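PDB 4JJJ: cellulose 1,4-beta-cellobiosidase from Thermobifida fusca, which probably hydrolyses beta-1,4 linkages of cellulose to release cellobiose, the chain described being its family 48 catalytic domain. Local coordinates for residues S50-Y62 against F620-A632. The protein carries 1 engineered substitution. Residues are numbered along the deposited sequence; the frame is centred on the assembly and turned at random.
Sequences SEAFSYYLWLEAY and FWAQVEIATAFAA. With BGC (beta-D-glucopyranose), chain B; BGC (beta-D-glucopyranose), chain C; GLC (alpha-D-glucopyranose), chain D.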
# COMPACT_ATOMS: atom_id res chain seq x y z
N SER A 50 5.84 -0.52 4.92
CA SER A 50 5.41 -1.87 5.13
C SER A 50 5.40 -2.61 3.77
O SER A 50 5.64 -3.84 3.71
CB SER A 50 4.10 -1.96 5.92
OG SER A 50 3.08 -1.34 5.20
N GLU A 51 5.15 -1.91 2.69
CA GLU A 51 5.32 -2.44 1.40
C GLU A 51 6.71 -3.06 1.24
O GLU A 51 6.87 -4.17 0.75
CB GLU A 51 5.03 -1.33 0.36
CG GLU A 51 5.54 -1.60 -1.04
CD GLU A 51 5.25 -0.40 -1.90
OE1 GLU A 51 6.15 0.44 -2.10
OE2 GLU A 51 4.04 -0.24 -2.31
N ALA A 52 7.74 -2.27 1.49
CA ALA A 52 9.12 -2.78 1.34
C ALA A 52 9.36 -4.01 2.15
O ALA A 52 9.99 -4.95 1.67
CB ALA A 52 10.11 -1.72 1.66
N PHE A 53 8.83 -4.01 3.39
CA PHE A 53 8.98 -5.22 4.19
C PHE A 53 8.29 -6.44 3.63
O PHE A 53 8.88 -7.50 3.57
CB PHE A 53 8.57 -4.99 5.68
CG PHE A 53 9.61 -4.42 6.56
CD1 PHE A 53 10.54 -5.29 7.20
CD2 PHE A 53 9.67 -3.06 6.86
CE1 PHE A 53 11.48 -4.77 8.06
CE2 PHE A 53 10.69 -2.60 7.67
CZ PHE A 53 11.50 -3.41 8.33
N SER A 54 7.11 -6.24 3.00
CA SER A 54 6.43 -7.37 2.37
C SER A 54 7.22 -7.92 1.22
O SER A 54 7.26 -9.12 0.97
CB SER A 54 5.00 -7.02 2.00
OG SER A 54 4.86 -6.07 0.97
N TYR A 55 7.90 -7.03 0.46
CA TYR A 55 8.74 -7.44 -0.62
C TYR A 55 10.05 -8.11 -0.14
O TYR A 55 10.54 -9.03 -0.77
CB TYR A 55 9.05 -6.27 -1.58
CG TYR A 55 8.00 -6.08 -2.63
CD1 TYR A 55 8.10 -6.74 -3.86
CD2 TYR A 55 6.91 -5.22 -2.42
CE1 TYR A 55 7.14 -6.54 -4.81
CE2 TYR A 55 5.90 -5.06 -3.41
CZ TYR A 55 6.02 -5.68 -4.59
OH TYR A 55 5.12 -5.52 -5.61
N TYR A 56 10.56 -7.68 1.01
CA TYR A 56 11.73 -8.29 1.63
C TYR A 56 11.40 -9.73 1.98
O TYR A 56 12.14 -10.66 1.66
CB TYR A 56 12.15 -7.47 2.82
CG TYR A 56 13.35 -7.92 3.64
CD1 TYR A 56 14.31 -8.82 3.17
CD2 TYR A 56 13.49 -7.41 4.95
CE1 TYR A 56 15.40 -9.20 4.00
CE2 TYR A 56 14.55 -7.78 5.78
CZ TYR A 56 15.42 -8.71 5.26
OH TYR A 56 16.43 -9.15 6.17
N LEU A 57 10.22 -9.95 2.52
CA LEU A 57 9.73 -11.33 2.79
C LEU A 57 9.74 -12.09 1.49
O LEU A 57 10.19 -13.26 1.41
CB LEU A 57 8.38 -11.35 3.39
CG LEU A 57 8.25 -10.70 4.74
CD1 LEU A 57 6.80 -10.70 5.18
CD2 LEU A 57 9.12 -11.41 5.83
N TRP A 58 9.13 -11.51 0.43
CA TRP A 58 8.99 -12.19 -0.84
C TRP A 58 10.34 -12.65 -1.39
O TRP A 58 10.53 -13.80 -1.88
CB TRP A 58 8.27 -11.34 -1.87
CG TRP A 58 7.52 -12.03 -2.93
CD1 TRP A 58 7.48 -13.37 -3.28
CD2 TRP A 58 6.57 -11.36 -3.79
NE1 TRP A 58 6.59 -13.56 -4.31
CE2 TRP A 58 6.03 -12.34 -4.66
CE3 TRP A 58 6.18 -10.01 -3.92
CZ2 TRP A 58 5.07 -12.03 -5.64
CZ3 TRP A 58 5.21 -9.69 -4.91
CH2 TRP A 58 4.65 -10.70 -5.73
N LEU A 59 11.37 -11.76 -1.29
CA LEU A 59 12.67 -12.08 -1.80
C LEU A 59 13.28 -13.24 -1.04
O LEU A 59 13.85 -14.16 -1.67
CB LEU A 59 13.55 -10.87 -1.61
CG LEU A 59 14.99 -10.95 -2.19
CD1 LEU A 59 14.99 -10.87 -3.69
CD2 LEU A 59 15.85 -9.86 -1.59
N GLU A 60 13.18 -13.21 0.28
CA GLU A 60 13.73 -14.31 1.06
C GLU A 60 12.96 -15.59 0.95
O GLU A 60 13.56 -16.65 1.10
CB GLU A 60 13.93 -13.86 2.55
CG GLU A 60 14.87 -12.68 2.73
CD GLU A 60 16.30 -12.87 2.35
OE1 GLU A 60 16.62 -13.81 1.55
OE2 GLU A 60 17.08 -12.00 2.81
N ALA A 61 11.67 -15.50 0.61
CA ALA A 61 10.93 -16.76 0.44
C ALA A 61 11.42 -17.46 -0.82
O ALA A 61 11.60 -18.70 -0.88
CB ALA A 61 9.41 -16.47 0.40
N TYR A 62 11.61 -16.72 -1.91
CA TYR A 62 12.18 -17.28 -3.14
C TYR A 62 13.61 -17.74 -2.90
O TYR A 62 14.00 -18.77 -3.44
CB TYR A 62 12.14 -16.32 -4.32
CG TYR A 62 10.91 -16.53 -5.21
CD1 TYR A 62 9.94 -15.57 -5.31
CD2 TYR A 62 10.79 -17.69 -5.90
CE1 TYR A 62 8.83 -15.75 -6.11
CE2 TYR A 62 9.66 -17.91 -6.70
CZ TYR A 62 8.68 -16.90 -6.82
OH TYR A 62 7.48 -17.05 -7.56
N PHE A 620 13.35 -0.51 -3.96
CA PHE A 620 13.45 -1.87 -3.35
C PHE A 620 12.41 -2.85 -3.89
O PHE A 620 12.71 -3.96 -4.33
CB PHE A 620 13.41 -1.79 -1.86
CG PHE A 620 13.62 -3.12 -1.16
CD1 PHE A 620 14.91 -3.69 -1.09
CD2 PHE A 620 12.58 -3.87 -0.63
CE1 PHE A 620 15.15 -4.91 -0.48
CE2 PHE A 620 12.82 -5.10 -0.04
CZ PHE A 620 14.10 -5.63 0.04
N TRP A 621 11.17 -2.43 -3.85
CA TRP A 621 10.06 -3.28 -4.25
C TRP A 621 10.26 -3.67 -5.69
O TRP A 621 9.97 -4.78 -6.05
CB TRP A 621 8.74 -2.64 -3.98
CG TRP A 621 8.23 -1.54 -4.91
CD1 TRP A 621 8.22 -0.22 -4.68
CD2 TRP A 621 7.65 -1.68 -6.26
NE1 TRP A 621 7.66 0.45 -5.71
CE2 TRP A 621 7.26 -0.42 -6.68
CE3 TRP A 621 7.31 -2.79 -7.05
CZ2 TRP A 621 6.61 -0.19 -7.86
CZ3 TRP A 621 6.68 -2.58 -8.21
CH2 TRP A 621 6.33 -1.27 -8.64
N ALA A 622 10.70 -2.79 -6.55
CA ALA A 622 10.81 -3.05 -7.98
C ALA A 622 11.93 -4.07 -8.22
O ALA A 622 11.86 -4.93 -9.09
CB ALA A 622 11.05 -1.76 -8.76
N GLN A 623 13.07 -3.85 -7.52
CA GLN A 623 14.19 -4.76 -7.68
C GLN A 623 13.83 -6.15 -7.22
O GLN A 623 14.24 -7.15 -7.83
CB GLN A 623 15.44 -4.22 -6.98
CG GLN A 623 15.89 -2.83 -7.50
CD GLN A 623 16.18 -2.87 -9.00
OE1 GLN A 623 16.98 -3.71 -9.47
NE2 GLN A 623 15.56 -2.03 -9.77
N VAL A 624 13.07 -6.27 -6.12
CA VAL A 624 12.55 -7.58 -5.68
C VAL A 624 11.58 -8.12 -6.71
O VAL A 624 11.63 -9.27 -7.11
CB VAL A 624 11.93 -7.47 -4.28
CG1 VAL A 624 11.24 -8.76 -3.95
CG2 VAL A 624 12.95 -7.11 -3.22
N GLU A 625 10.69 -7.28 -7.25
CA GLU A 625 9.70 -7.70 -8.23
C GLU A 625 10.40 -8.41 -9.36
O GLU A 625 10.07 -9.51 -9.80
CB GLU A 625 8.87 -6.49 -8.72
CG GLU A 625 7.60 -6.91 -9.37
CD GLU A 625 6.43 -6.90 -8.42
OE1 GLU A 625 5.91 -7.95 -8.09
OE2 GLU A 625 6.00 -5.83 -7.92
N ILE A 626 11.51 -7.79 -9.82
CA ILE A 626 12.32 -8.38 -10.87
C ILE A 626 12.89 -9.78 -10.46
O ILE A 626 12.84 -10.73 -11.25
CB ILE A 626 13.46 -7.42 -11.34
CG1 ILE A 626 12.89 -6.13 -11.93
CG2 ILE A 626 14.34 -8.12 -12.33
CD1 ILE A 626 13.98 -5.04 -11.99
N ALA A 627 13.57 -9.80 -9.33
CA ALA A 627 14.10 -11.07 -8.82
C ALA A 627 13.01 -12.13 -8.82
O ALA A 627 13.26 -13.23 -9.21
CB ALA A 627 14.64 -10.92 -7.42
N THR A 628 11.83 -11.80 -8.30
CA THR A 628 10.72 -12.79 -8.21
C THR A 628 10.26 -13.19 -9.61
O THR A 628 9.83 -14.35 -9.77
CB THR A 628 9.57 -12.32 -7.35
OG1 THR A 628 8.79 -11.26 -8.01
CG2 THR A 628 10.07 -11.95 -5.99
N ALA A 629 10.34 -12.35 -10.62
CA ALA A 629 9.92 -12.68 -11.98
C ALA A 629 10.88 -13.73 -12.56
O ALA A 629 10.48 -14.67 -13.19
CB ALA A 629 9.84 -11.42 -12.87
N PHE A 630 12.16 -13.52 -12.33
CA PHE A 630 13.16 -14.52 -12.75
C PHE A 630 12.97 -15.85 -12.06
O PHE A 630 12.98 -16.91 -12.74
CB PHE A 630 14.58 -14.02 -12.52
CG PHE A 630 14.94 -12.76 -13.28
CD1 PHE A 630 14.37 -12.41 -14.54
CD2 PHE A 630 15.99 -11.99 -12.80
CE1 PHE A 630 14.80 -11.25 -15.22
CE2 PHE A 630 16.40 -10.82 -13.47
CZ PHE A 630 15.88 -10.49 -14.68
N ALA A 631 12.81 -15.77 -10.75
CA ALA A 631 12.54 -17.01 -9.99
C ALA A 631 11.26 -17.70 -10.42
O ALA A 631 11.22 -18.93 -10.48
CB ALA A 631 12.58 -16.78 -8.54
N ALA A 632 10.17 -16.95 -10.67
CA ALA A 632 8.91 -17.52 -11.10
C ALA A 632 9.09 -18.25 -12.41
O ALA A 632 8.42 -19.26 -12.68
CB ALA A 632 7.81 -16.50 -11.19
C2 BGC B . 5.51 3.65 -5.21
C3 BGC B . 4.88 2.60 -4.30
C4 BGC B . 3.34 2.81 -4.22
C5 BGC B . 2.70 3.00 -5.62
C6 BGC B . 1.24 3.38 -5.49
C1 BGC B . 4.82 3.70 -6.57
O2 BGC B . 6.87 3.33 -5.44
O3 BGC B . 5.52 2.71 -3.00
O4 BGC B . 2.76 1.68 -3.53
O5 BGC B . 3.44 4.01 -6.31
O6 BGC B . 1.09 4.57 -4.73
C2 BGC C . 3.93 6.03 -10.55
C3 BGC C . 4.06 5.89 -9.03
C4 BGC C . 5.03 4.75 -8.68
C5 BGC C . 6.35 4.73 -9.47
C6 BGC C . 7.13 3.42 -9.33
C1 BGC C . 5.28 6.06 -11.21
O1 BGC C . 5.04 6.11 -12.66
O2 BGC C . 3.18 7.28 -10.74
O3 BGC C . 2.78 5.66 -8.43
O4 BGC C . 5.38 4.76 -7.29
O5 BGC C . 6.09 4.91 -10.86
O6 BGC C . 6.45 2.32 -9.89
C1 GLC D . 5.73 6.16 -11.16
C2 GLC D . 4.38 6.28 -10.56
C3 GLC D . 4.46 6.11 -9.02
C4 GLC D . 5.14 4.78 -8.65
C5 GLC D . 6.47 4.75 -9.41
C6 GLC D . 7.26 3.48 -9.28
O1 GLC D . 6.39 7.22 -10.59
O2 GLC D . 3.89 7.67 -10.76
O3 GLC D . 3.18 6.24 -8.42
O4 GLC D . 5.44 4.76 -7.24
O5 GLC D . 6.24 4.89 -10.82
O6 GLC D . 6.53 2.45 -9.84
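E625 OE2 is held by two hydrogen bonds: the hydroxyl of Y55 donates to it across the contact, OH to OE2 in a very short 2.5 Å, and W420 NE1 of helix 416-432 gives it a second. OE1 of the same carboxylate pairs with K507, a lysine that also bonds T628 OG1, so the buried acid probably keeps its charge. A bend at chi2 (95°) brings the E625 carboxylate round to Y55, its plane almost perpendicular (89°) to the ring. W621 CB lies over one face of that ring, 3.7 Å from its centroid, while V624 CG1 meets its edge at CD1. With an alanine at Y55, E625 OE2 would probably lose its cross-helix donor and a gap would open beside W621 CB and V624 CG1. The W621 indole lies beside Y55, both side chains pointing the same way; W621 NE1 donates 3.0 Å to O2 of the chain B glucose. E51, the predicted proton donor, reaches the same sugar with an extended side chain, OE1 and OE2 accepting from the sugar hydroxyls O3 and O4. Farther along, T628 CG2 stands over the five-membered ring of W58, 3.9 Å from its centroid. A631 CB packs on the face of Y62, whose hydroxyl bonds E635, and L59 CD1 touches A627 CB. The axes of 50-62 and 620-632 come within 9.0 Å and cross at 24°, in the same sense, as neighbours in the (alpha/alpha)6 barrel of family 48 glycoside hydrolases, their N-terminal ends supplying E51 and W621 to the glycan-binding site.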